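PDB 5HCF: calreticulin, putative from Trypanosoma cruzi, which probably acts as a lectin-like chaperone whose globular domain, of legume lectin fold, binds both carbohydrate and peptide. Local coordinates for residues A[13-18]-A[95-100]; A[21-26]-A[51-56]; A[105-110]-A[148-153]; A[154-159]-A[199-204]. All blocks are in the same frame, centred on the assembly; numbering follows the deposited sequence. Where two conformers were deposited one is given.

Contact 1: residues A[13-18]-A[95-100]; sequences HWTTSK and DPEKFH
At the margin of the seven-stranded antiparallel sheet of this legume lectin fold, the short outermost strand 15-16 runs out into Ser17 and Lys18, which meet the turn at Glu97 in the loop between strands 83-91 and 107-114. The closest CA approach, Ser17 CA to Glu97 CA, is 4.0 Å, and here the Ser17 hydroxyl and Lys18 N meet loop carbonyls. Ser17 OG stands opposite its own backbone N (chi1 170°), which sends it into a pair of them: Ser17 OG is 3.0 Å from Glu97 O and 2.9 Å from Phe99 O. Its single proton can serve just one of them at a time, while the backbone N of His19 also bonds to this oxygen. Glu97 O also accepts from Lys18 N, at an N-H...O angle of 159°; the Lys18 N to Glu97 O separation of 2.5 Å is unusually short, so its exact length is doubtful. The apolar part is small: Thr15 CB rests 4.0 Å from Pro96 CB, and Pro96 also touches Ser55 and His210 of the sheet. Lys18 and Glu97 run side by side in the same direction, with Lys18 CD 3.6 Å from Glu97 OE1. Their charged ends do not join, since the bent lysine chain holds Lys18 NZ 5.2 Å from Glu97 OE2; any attraction is probably long-range. Within the loop an Asx turn shapes the Glu97 corner: Asp95 OD1 accepts from Glu97 N at 3.0 Å, the donor lying 40° out of the carboxylate plane.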
# COMPACT_ATOMS: atom_id res chain seq x y z
N HIS A 13 -12.36 9.65 -12.06
CA HIS A 13 -12.60 8.22 -12.23
C HIS A 13 -12.55 7.46 -10.91
O HIS A 13 -12.77 6.24 -10.87
CB HIS A 13 -11.60 7.62 -13.22
CG HIS A 13 -10.17 7.87 -12.85
ND1 HIS A 13 -9.58 9.11 -12.95
CD2 HIS A 13 -9.20 7.03 -12.39
CE1 HIS A 13 -8.32 9.03 -12.56
NE2 HIS A 13 -8.07 7.78 -12.22
N TRP A 14 -12.25 8.17 -9.83
CA TRP A 14 -12.28 7.57 -8.50
C TRP A 14 -13.62 7.84 -7.82
O TRP A 14 -14.08 8.98 -7.78
CB TRP A 14 -11.13 8.10 -7.64
CG TRP A 14 -9.82 7.43 -7.89
CD1 TRP A 14 -9.02 7.57 -8.99
CD2 TRP A 14 -9.16 6.49 -7.03
NE1 TRP A 14 -7.90 6.79 -8.87
CE2 TRP A 14 -7.96 6.12 -7.67
CE3 TRP A 14 -9.46 5.94 -5.79
CZ2 TRP A 14 -7.06 5.21 -7.10
CZ3 TRP A 14 -8.57 5.04 -5.22
CH2 TRP A 14 -7.38 4.69 -5.88
N THR A 15 -14.24 6.80 -7.30
CA THR A 15 -15.55 6.93 -6.67
C THR A 15 -15.46 6.93 -5.15
O THR A 15 -14.87 6.03 -4.56
CB THR A 15 -16.51 5.81 -7.10
OG1 THR A 15 -16.54 5.73 -8.53
CG2 THR A 15 -17.90 6.09 -6.58
N THR A 16 -16.05 7.95 -4.53
CA THR A 16 -16.04 8.08 -3.08
C THR A 16 -17.27 7.40 -2.49
O THR A 16 -18.39 7.59 -2.96
CB THR A 16 -16.02 9.56 -2.65
OG1 THR A 16 -14.99 10.25 -3.37
CG2 THR A 16 -15.76 9.68 -1.16
N SER A 17 -17.06 6.60 -1.44
CA SER A 17 -18.11 5.77 -0.88
C SER A 17 -19.29 6.56 -0.32
O SER A 17 -19.17 7.74 -0.00
CB SER A 17 -17.54 4.88 0.21
OG SER A 17 -18.58 4.23 0.93
N LYS A 18 -20.45 5.91 -0.23
CA LYS A 18 -21.63 6.51 0.37
C LYS A 18 -21.95 5.82 1.70
O LYS A 18 -23.07 5.94 2.22
CB LYS A 18 -22.83 6.42 -0.57
CG LYS A 18 -22.71 7.26 -1.82
CD LYS A 18 -24.01 7.21 -2.62
CE LYS A 18 -24.74 8.55 -2.57
NZ LYS A 18 -24.14 9.54 -3.52
N ASP A 95 -18.70 -3.17 -4.48
CA ASP A 95 -19.42 -1.95 -4.82
C ASP A 95 -18.74 -0.75 -4.19
O ASP A 95 -18.78 -0.59 -2.97
CB ASP A 95 -20.88 -2.05 -4.35
CG ASP A 95 -21.74 -0.87 -4.81
OD1 ASP A 95 -21.19 0.20 -5.16
OD2 ASP A 95 -22.98 -1.01 -4.79
N PRO A 96 -18.12 0.10 -5.02
CA PRO A 96 -17.37 1.28 -4.55
C PRO A 96 -18.16 2.22 -3.63
O PRO A 96 -17.55 2.86 -2.77
CB PRO A 96 -17.00 2.00 -5.85
CG PRO A 96 -16.98 0.92 -6.88
CD PRO A 96 -18.07 -0.04 -6.48
N GLU A 97 -19.48 2.29 -3.79
CA GLU A 97 -20.30 3.20 -3.00
C GLU A 97 -20.58 2.68 -1.58
O GLU A 97 -20.94 3.46 -0.69
CB GLU A 97 -21.62 3.51 -3.71
CG GLU A 97 -21.44 4.34 -4.97
CD GLU A 97 -22.75 4.83 -5.55
OE1 GLU A 97 -23.81 4.48 -5.00
OE2 GLU A 97 -22.70 5.56 -6.56
N LYS A 98 -20.41 1.38 -1.38
CA LYS A 98 -20.54 0.81 -0.04
C LYS A 98 -19.18 0.38 0.48
O LYS A 98 -19.08 -0.42 1.40
CB LYS A 98 -21.50 -0.37 -0.00
CG LYS A 98 -22.92 -0.07 -0.45
CD LYS A 98 -23.70 -1.36 -0.52
CE LYS A 98 -25.12 -1.15 -1.04
NZ LYS A 98 -25.93 -2.39 -0.85
N PHE A 99 -18.13 0.93 -0.13
CA PHE A 99 -16.77 0.61 0.25
C PHE A 99 -16.45 1.19 1.62
O PHE A 99 -16.60 2.38 1.86
CB PHE A 99 -15.80 1.15 -0.79
CG PHE A 99 -14.35 0.97 -0.43
CD1 PHE A 99 -13.89 -0.23 0.08
CD2 PHE A 99 -13.45 2.01 -0.61
CE1 PHE A 99 -12.56 -0.39 0.41
CE2 PHE A 99 -12.12 1.86 -0.28
CZ PHE A 99 -11.67 0.65 0.23
N HIS A 100 -16.00 0.33 2.53
CA HIS A 100 -15.63 0.77 3.86
C HIS A 100 -14.66 -0.22 4.49
O HIS A 100 -14.25 -1.20 3.86
CB HIS A 100 -16.86 0.96 4.75
CG HIS A 100 -17.60 -0.31 5.03
ND1 HIS A 100 -18.25 -1.03 4.05
CD2 HIS A 100 -17.79 -0.99 6.19
CE1 HIS A 100 -18.81 -2.10 4.59
NE2 HIS A 100 -18.54 -2.10 5.89

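Contact 2: residues A[21-26]-A[51-56]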
# COMPACT_ATOMS: atom_id res chain seq x y z
N ASP A 21 -22.06 9.82 5.32
CA ASP A 21 -22.29 11.10 4.66
C ASP A 21 -21.19 12.11 4.98
O ASP A 21 -21.28 13.28 4.58
CB ASP A 21 -23.66 11.68 5.03
CG ASP A 21 -23.76 12.06 6.51
OD1 ASP A 21 -22.75 12.01 7.24
OD2 ASP A 21 -24.87 12.44 6.94
N ASP A 22 -20.17 11.67 5.70
CA ASP A 22 -19.15 12.59 6.18
C ASP A 22 -17.72 12.17 5.89
O ASP A 22 -16.80 12.57 6.60
CB ASP A 22 -19.32 12.81 7.69
CG ASP A 22 -19.11 11.54 8.50
OD1 ASP A 22 -18.80 10.49 7.90
OD2 ASP A 22 -19.24 11.59 9.74
N PHE A 23 -17.51 11.35 4.86
CA PHE A 23 -16.15 11.04 4.44
C PHE A 23 -15.42 12.33 4.09
O PHE A 23 -16.03 13.30 3.66
CB PHE A 23 -16.14 10.08 3.25
CG PHE A 23 -16.38 8.64 3.63
CD1 PHE A 23 -15.53 7.99 4.50
CD2 PHE A 23 -17.44 7.94 3.09
CE1 PHE A 23 -15.74 6.67 4.84
CE2 PHE A 23 -17.66 6.62 3.43
CZ PHE A 23 -16.81 5.98 4.31
N GLY A 24 -14.11 12.33 4.28
CA GLY A 24 -13.31 13.52 4.09
C GLY A 24 -13.16 13.91 2.63
O GLY A 24 -13.31 13.08 1.74
N LYS A 25 -12.89 15.19 2.39
CA LYS A 25 -12.72 15.67 1.02
C LYS A 25 -11.29 15.48 0.54
O LYS A 25 -10.33 15.64 1.30
CB LYS A 25 -13.12 17.14 0.92
CG LYS A 25 -12.65 17.84 -0.35
CD LYS A 25 -12.65 19.36 -0.18
CE LYS A 25 -11.92 20.05 -1.33
NZ LYS A 25 -11.69 21.50 -1.06
N VAL A 26 -11.14 15.12 -0.73
CA VAL A 26 -9.83 14.95 -1.33
C VAL A 26 -9.70 15.85 -2.55
O VAL A 26 -10.70 16.26 -3.14
CB VAL A 26 -9.57 13.48 -1.74
CG1 VAL A 26 -9.80 12.54 -0.57
CG2 VAL A 26 -10.42 13.10 -2.95
N PHE A 51 -12.61 10.10 8.26
CA PHE A 51 -12.37 8.85 7.56
C PHE A 51 -12.34 9.14 6.07
O PHE A 51 -13.00 10.07 5.60
CB PHE A 51 -13.45 7.82 7.87
CG PHE A 51 -13.42 7.31 9.28
CD1 PHE A 51 -12.62 6.23 9.62
CD2 PHE A 51 -14.22 7.88 10.26
CE1 PHE A 51 -12.60 5.74 10.92
CE2 PHE A 51 -14.20 7.40 11.56
CZ PHE A 51 -13.39 6.32 11.89
N TYR A 52 -11.56 8.37 5.33
CA TYR A 52 -11.57 8.49 3.88
C TYR A 52 -11.87 7.13 3.25
O TYR A 52 -11.47 6.09 3.78
CB TYR A 52 -10.23 9.05 3.38
CG TYR A 52 -9.96 10.46 3.84
CD1 TYR A 52 -9.51 10.73 5.13
CD2 TYR A 52 -10.15 11.54 2.98
CE1 TYR A 52 -9.27 12.02 5.56
CE2 TYR A 52 -9.91 12.84 3.40
CZ TYR A 52 -9.47 13.08 4.68
OH TYR A 52 -9.24 14.38 5.09
N ALA A 53 -12.60 7.14 2.14
CA ALA A 53 -12.95 5.90 1.45
C ALA A 53 -13.31 6.19 -0.00
O ALA A 53 -14.45 6.56 -0.30
CB ALA A 53 -14.09 5.20 2.15
N LEU A 54 -12.34 6.02 -0.89
CA LEU A 54 -12.56 6.18 -2.32
C LEU A 54 -11.76 5.14 -3.10
O LEU A 54 -10.72 4.66 -2.65
CB LEU A 54 -12.20 7.61 -2.76
CG LEU A 54 -10.83 8.19 -2.39
CD1 LEU A 54 -9.73 7.67 -3.28
CD2 LEU A 54 -10.88 9.71 -2.44
N SER A 55 -12.26 4.78 -4.28
CA SER A 55 -11.72 3.66 -5.03
C SER A 55 -11.86 3.85 -6.53
O SER A 55 -12.63 4.70 -7.00
CB SER A 55 -12.43 2.35 -4.62
OG SER A 55 -13.83 2.52 -4.54
N THR A 56 -11.10 3.07 -7.28
CA THR A 56 -11.22 3.06 -8.73
C THR A 56 -11.06 1.63 -9.23
O THR A 56 -10.41 0.81 -8.58
CB THR A 56 -10.19 3.98 -9.41
OG1 THR A 56 -10.52 4.13 -10.80
CG2 THR A 56 -8.79 3.41 -9.28
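Gly24 N donates to Phe51 O across 2.8 Å, fastening the loop that leads into strand 26-29 to strand 50-62 of the legume lectin sandwich. The bond is nearly straight at hydrogen (163°) and approaches along the C=O axis (170° at oxygen). Phe23, which precedes Gly24, and Tyr52, which follows Phe51, pack beside this bond. The Phe23 ring takes Ala53 CB over one face, 3.7 Å from the Phe23 ring centroid and 23° off the normal, a CH-pi contact, while Phe51 O lies at the ring edge, 3.5 Å from Phe23 CD1. The Tyr52 ring, in turn, receives Gly24 CA over a face, 4.0 Å from the Tyr52 centroid; having no side chain, the glycine lets its backbone come this close. Lys25 O and Val26 CG1 sit at the tyrosine edge, Lys25 O 3.5 Å from Tyr52 CE2 and Val26 CG1 3.7 Å from Tyr52 CD2. Val26 also meets Leu54 tip to tip, Leu54 CD2 standing 3.5 Å from Val26 CG2.

Further out, Val26 is in touch with Leu43 and Leu45 of strand 42-45. The loop has its own tether, backbone bonding of Lys25 with Thr46, and strand 50-62 is held by backbone pairs of Ala53 with Ser17 and of Leu54 with Ile213. The far end of the tyrosine ring is fixed as well, Tyr52 OH being hydrogen-bonded to both Glu47 O and Ser220 OG.

Contact 3: residues A[105-110]-A[148-153]; sequences YWLMFG and YTLHIA
Phe109 sets its ring edge against Tyr148 of strand 145-152, with Phe109 CE2 3.3 Å from Tyr148 O and Phe109 CZ 3.6 Å from Tyr148 CB. Both Tyr148 O and Thr149 N lie at the ring edge, near its plane. CG of Phe109 is trans to the backbone N (chi1 175°), which extends the ring from its strand across to the facing one. Leu150 then covers one face: Leu150 CB is 4.1 Å from the Phe109 ring centroid and 20° off the normal, a CH-pi contact. Leu150 has the same extended first torsion, and its CD2 methyl meets Leu107, the Leu150 CD2 to Leu107 CD1 distance being 4.0 Å. Tyr148 differs: its CB points at the other strand and touches Phe109, while the ring leads away and packs on Phe139. Leu107 is further packed by Leu90, Leu124 and Val71, from both sheets.

No hydrogen bond crosses. Strands 107-109 and 148-152 approach to 9.9 Å between axes, with 145° between their N-to-C directions, a spacing too wide for backbone pairing; this is face-to-face packing of two sheets through apolar side chains, as in a beta-sandwich, here of legume lectin fold.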
# COMPACT_ATOMS: atom_id res chain seq x y z
N TYR A 105 -10.90 -7.26 1.30
CA TYR A 105 -9.75 -6.98 0.46
C TYR A 105 -8.87 -8.22 0.38
O TYR A 105 -9.03 -9.15 1.16
CB TYR A 105 -8.96 -5.79 1.00
CG TYR A 105 -8.46 -5.98 2.41
CD1 TYR A 105 -9.20 -5.53 3.50
CD2 TYR A 105 -7.25 -6.63 2.67
CE1 TYR A 105 -8.76 -5.71 4.79
CE2 TYR A 105 -6.81 -6.81 3.96
CZ TYR A 105 -7.56 -6.35 5.02
OH TYR A 105 -7.12 -6.53 6.31
N TRP A 106 -7.96 -8.25 -0.59
CA TRP A 106 -6.94 -9.28 -0.64
C TRP A 106 -5.67 -8.78 0.02
O TRP A 106 -4.99 -9.52 0.73
CB TRP A 106 -6.64 -9.71 -2.08
CG TRP A 106 -5.46 -10.65 -2.18
CD1 TRP A 106 -5.39 -11.94 -1.71
CD2 TRP A 106 -4.18 -10.38 -2.77
NE1 TRP A 106 -4.15 -12.48 -1.98
CE2 TRP A 106 -3.39 -11.55 -2.63
CE3 TRP A 106 -3.63 -9.27 -3.42
CZ2 TRP A 106 -2.08 -11.63 -3.11
CZ3 TRP A 106 -2.32 -9.35 -3.89
CH2 TRP A 106 -1.57 -10.52 -3.73
N LEU A 107 -5.34 -7.52 -0.24
CA LEU A 107 -4.13 -6.91 0.31
C LEU A 107 -4.38 -5.53 0.92
O LEU A 107 -5.06 -4.69 0.33
CB LEU A 107 -3.05 -6.81 -0.78
CG LEU A 107 -1.71 -6.17 -0.40
CD1 LEU A 107 -0.87 -7.09 0.48
CD2 LEU A 107 -0.93 -5.75 -1.65
N MET A 108 -3.84 -5.33 2.11
CA MET A 108 -3.77 -4.01 2.72
C MET A 108 -2.30 -3.67 2.94
O MET A 108 -1.60 -4.34 3.70
CB MET A 108 -4.55 -3.96 4.04
CG MET A 108 -4.40 -2.64 4.79
SD MET A 108 -5.56 -2.50 6.16
CE MET A 108 -4.54 -1.68 7.39
N PHE A 109 -1.84 -2.62 2.26
CA PHE A 109 -0.41 -2.36 2.16
C PHE A 109 -0.07 -0.87 2.28
O PHE A 109 -0.61 -0.05 1.53
CB PHE A 109 0.10 -2.92 0.83
CG PHE A 109 1.54 -2.62 0.53
CD1 PHE A 109 2.53 -2.94 1.44
CD2 PHE A 109 1.90 -2.02 -0.67
CE1 PHE A 109 3.85 -2.65 1.16
CE2 PHE A 109 3.21 -1.74 -0.96
CZ PHE A 109 4.19 -2.05 -0.04
N GLY A 110 0.80 -0.53 3.22
CA GLY A 110 1.28 0.84 3.36
C GLY A 110 1.55 1.26 4.79
O GLY A 110 1.29 0.50 5.72
N TYR A 148 6.43 2.77 -1.26
CA TYR A 148 6.28 1.43 -0.72
C TYR A 148 5.98 0.45 -1.84
O TYR A 148 4.97 0.57 -2.53
CB TYR A 148 5.18 1.40 0.35
CG TYR A 148 5.42 2.43 1.43
CD1 TYR A 148 5.03 3.75 1.26
CD2 TYR A 148 6.05 2.08 2.62
CE1 TYR A 148 5.24 4.70 2.25
CE2 TYR A 148 6.27 3.02 3.61
CZ TYR A 148 5.87 4.32 3.42
OH TYR A 148 6.08 5.26 4.40
N THR A 149 6.87 -0.52 -2.01
CA THR A 149 6.78 -1.47 -3.11
C THR A 149 6.80 -2.90 -2.60
O THR A 149 7.61 -3.25 -1.74
CB THR A 149 7.94 -1.28 -4.12
OG1 THR A 149 7.99 0.09 -4.55
CG2 THR A 149 7.74 -2.17 -5.33
N LEU A 150 5.90 -3.72 -3.12
CA LEU A 150 5.79 -5.12 -2.70
C LEU A 150 5.88 -6.06 -3.89
O LEU A 150 5.14 -5.91 -4.87
CB LEU A 150 4.49 -5.37 -1.95
CG LEU A 150 4.30 -6.81 -1.47
CD1 LEU A 150 5.46 -7.21 -0.57
CD2 LEU A 150 2.98 -6.99 -0.76
N HIS A 151 6.78 -7.02 -3.80
CA HIS A 151 6.88 -8.08 -4.79
C HIS A 151 6.40 -9.39 -4.19
O HIS A 151 7.01 -9.91 -3.25
CB HIS A 151 8.31 -8.23 -5.30
CG HIS A 151 8.48 -9.31 -6.31
ND1 HIS A 151 9.71 -9.91 -6.56
CD2 HIS A 151 7.60 -9.92 -7.13
CE1 HIS A 151 9.56 -10.83 -7.50
NE2 HIS A 151 8.29 -10.86 -7.86
N ILE A 152 5.29 -9.91 -4.72
CA ILE A 152 4.83 -11.25 -4.41
C ILE A 152 5.17 -12.18 -5.56
O ILE A 152 4.58 -12.09 -6.64
CB ILE A 152 3.31 -11.30 -4.15
CG1 ILE A 152 2.92 -10.28 -3.08
CG2 ILE A 152 2.88 -12.69 -3.72
CD1 ILE A 152 3.34 -10.68 -1.70
N ALA A 153 6.14 -13.07 -5.34
CA ALA A 153 6.64 -13.95 -6.39
C ALA A 153 5.89 -15.29 -6.43
O ALA A 153 5.24 -15.68 -5.45
CB ALA A 153 8.13 -14.19 -6.20

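Contact 4: residues A[154-159]-A[199-204]; sequences ADNSYE and SELHKV
Polar contacts centre on the Asn156 amide, which faces the 199-202 loop. His202 N donates to Asn156 OD1 at 3.1 Å with an angle of 155°, the donor tilted 20° from the carbonyl plane. From the other end of the amide, Asn156 ND2 reaches Ser199 O at 3.2 Å, a weak bond. Together they favour this orientation of the amide, since one needs oxygen and the other nitrogen at its end.

Van der Waals and ring contacts involve Leu201 and His202. Leu201 CB touches the amide oxygen, Asn156 OD1, at 3.6 Å, the two side chains crossing at about a right angle. In the His202 conformer described, one of two deposited, Ala154 CA makes a CH-pi contact over one ring face, 3.7 Å from the His202 centroid and nearly on the normal, with Lys203 CB over the opposite face; Asn156 OD1 lies at the edge, 3.6 Å from His202 CD2.

In the turn before strand 157-162, an Asx turn forms as Asp155 OD1 accepts from Ser157 N.

That turn joins strands 145-152 and 157-162 of the eight-stranded sheet: Asn156 pairs by backbone with Leu172, while Leu201 and His202 pack against Leu172 of helix 172-175 and His202 also touches Ile152.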
# COMPACT_ATOMS: atom_id res chain seq x y z
N ALA A 154 5.97 -15.98 -7.56
CA ALA A 154 5.21 -17.21 -7.78
C ALA A 154 5.81 -18.40 -7.05
O ALA A 154 5.22 -19.49 -7.03
CB ALA A 154 5.12 -17.51 -9.26
N ASP A 155 6.99 -18.21 -6.46
CA ASP A 155 7.60 -19.26 -5.64
C ASP A 155 7.26 -19.04 -4.16
O ASP A 155 7.94 -19.56 -3.28
CB ASP A 155 9.11 -19.31 -5.85
CG ASP A 155 9.80 -18.03 -5.43
OD1 ASP A 155 9.12 -17.01 -5.19
OD2 ASP A 155 11.05 -18.04 -5.35
N ASN A 156 6.23 -18.25 -3.92
CA ASN A 156 5.79 -17.92 -2.56
C ASN A 156 6.82 -17.15 -1.73
O ASN A 156 6.71 -17.09 -0.50
CB ASN A 156 5.39 -19.20 -1.82
CG ASN A 156 4.16 -19.85 -2.41
OD1 ASN A 156 3.22 -19.17 -2.83
ND2 ASN A 156 4.16 -21.17 -2.45
N SER A 157 7.81 -16.56 -2.38
CA SER A 157 8.69 -15.59 -1.71
C SER A 157 8.12 -14.18 -1.89
O SER A 157 7.16 -13.98 -2.63
CB SER A 157 10.12 -15.66 -2.25
OG SER A 157 10.17 -15.48 -3.66
N TYR A 158 8.69 -13.22 -1.17
CA TYR A 158 8.28 -11.83 -1.29
C TYR A 158 9.44 -10.89 -0.99
O TYR A 158 10.46 -11.28 -0.42
CB TYR A 158 7.12 -11.53 -0.34
CG TYR A 158 7.55 -11.35 1.09
CD1 TYR A 158 7.81 -12.46 1.90
CD2 TYR A 158 7.70 -10.09 1.65
CE1 TYR A 158 8.20 -12.30 3.22
CE2 TYR A 158 8.09 -9.93 2.96
CZ TYR A 158 8.34 -11.04 3.74
OH TYR A 158 8.74 -10.88 5.05
N GLU A 159 9.29 -9.63 -1.39
CA GLU A 159 10.27 -8.62 -1.06
C GLU A 159 9.62 -7.26 -0.93
O GLU A 159 8.83 -6.85 -1.79
CB GLU A 159 11.39 -8.61 -2.10
CG GLU A 159 12.61 -7.78 -1.70
CD GLU A 159 13.81 -8.08 -2.56
OE1 GLU A 159 13.66 -8.82 -3.56
OE2 GLU A 159 14.91 -7.59 -2.24
N SER A 199 0.92 -24.36 -2.54
CA SER A 199 1.87 -23.77 -3.46
C SER A 199 1.33 -22.47 -4.05
O SER A 199 2.03 -21.79 -4.80
CB SER A 199 2.20 -24.75 -4.59
OG SER A 199 1.05 -25.02 -5.37
N GLU A 200 0.10 -22.12 -3.69
CA GLU A 200 -0.55 -20.93 -4.24
C GLU A 200 -0.88 -19.88 -3.17
O GLU A 200 -1.87 -19.17 -3.28
CB GLU A 200 -1.83 -21.31 -4.99
CG GLU A 200 -1.63 -22.27 -6.15
CD GLU A 200 -2.91 -22.52 -6.94
OE1 GLU A 200 -4.00 -22.59 -6.31
OE2 GLU A 200 -2.83 -22.66 -8.18
N LEU A 201 -0.04 -19.80 -2.14
CA LEU A 201 -0.17 -18.74 -1.14
C LEU A 201 -0.14 -17.37 -1.81
O LEU A 201 -0.94 -16.49 -1.49
CB LEU A 201 0.94 -18.83 -0.10
CG LEU A 201 0.93 -20.04 0.84
CD1 LEU A 201 2.14 -20.00 1.76
CD2 LEU A 201 -0.37 -20.10 1.64
N HIS A 202 0.79 -17.21 -2.74
CA HIS A 202 0.98 -15.95 -3.45
C HIS A 202 -0.22 -15.54 -4.29
O HIS A 202 -0.45 -14.36 -4.52
CB HIS A 202 2.21 -16.04 -4.35
CG HIS A 202 1.94 -16.72 -5.65
ND1 HIS A 202 1.54 -16.04 -6.78
CD2 HIS A 202 1.99 -18.03 -6.00
CE1 HIS A 202 1.37 -16.90 -7.77
NE2 HIS A 202 1.64 -18.11 -7.32
N LYS A 203 -0.99 -16.53 -4.74
CA LYS A 203 -2.06 -16.30 -5.70
C LYS A 203 -3.31 -15.67 -5.10
O LYS A 203 -3.77 -16.06 -4.03
CB LYS A 203 -2.43 -17.62 -6.38
CG LYS A 203 -3.34 -17.49 -7.59
CD LYS A 203 -3.76 -18.88 -8.05
CE LYS A 203 -4.84 -19.46 -7.13
NZ LYS A 203 -6.24 -19.08 -7.45
N VAL A 204 -3.85 -14.69 -5.81
CA VAL A 204 -5.11 -14.09 -5.42
C VAL A 204 -6.22 -15.12 -5.54
O VAL A 204 -6.31 -15.81 -6.55
CB VAL A 204 -5.43 -12.85 -6.29
CG1 VAL A 204 -4.39 -11.76 -6.07
CG2 VAL A 204 -5.51 -13.24 -7.76

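The four contacts sample both sheets of one beta-sandwich. Contact 2 is nested inside the chain loop closed by contact 1; contacts 3 and 4 follow in series. Contacts 1 and 2, their centres about 8 Å apart, share neighbouring strands 15-16 and 50-62 of the seven-stranded sheet, which holds two loops to one edge of the fold. Contact 3, its centre about 21 Å from either of theirs, lies about 6 Å from the chain's centre and bridges that sheet to strand 145-152 of the other. Contact 4, where strand 145-152 pairs with 157-162, has its centre about 12 Å from that of contact 3. The buried contact 3 thus lies near the centre, while contacts 2 and 4 lie on opposite sides of it.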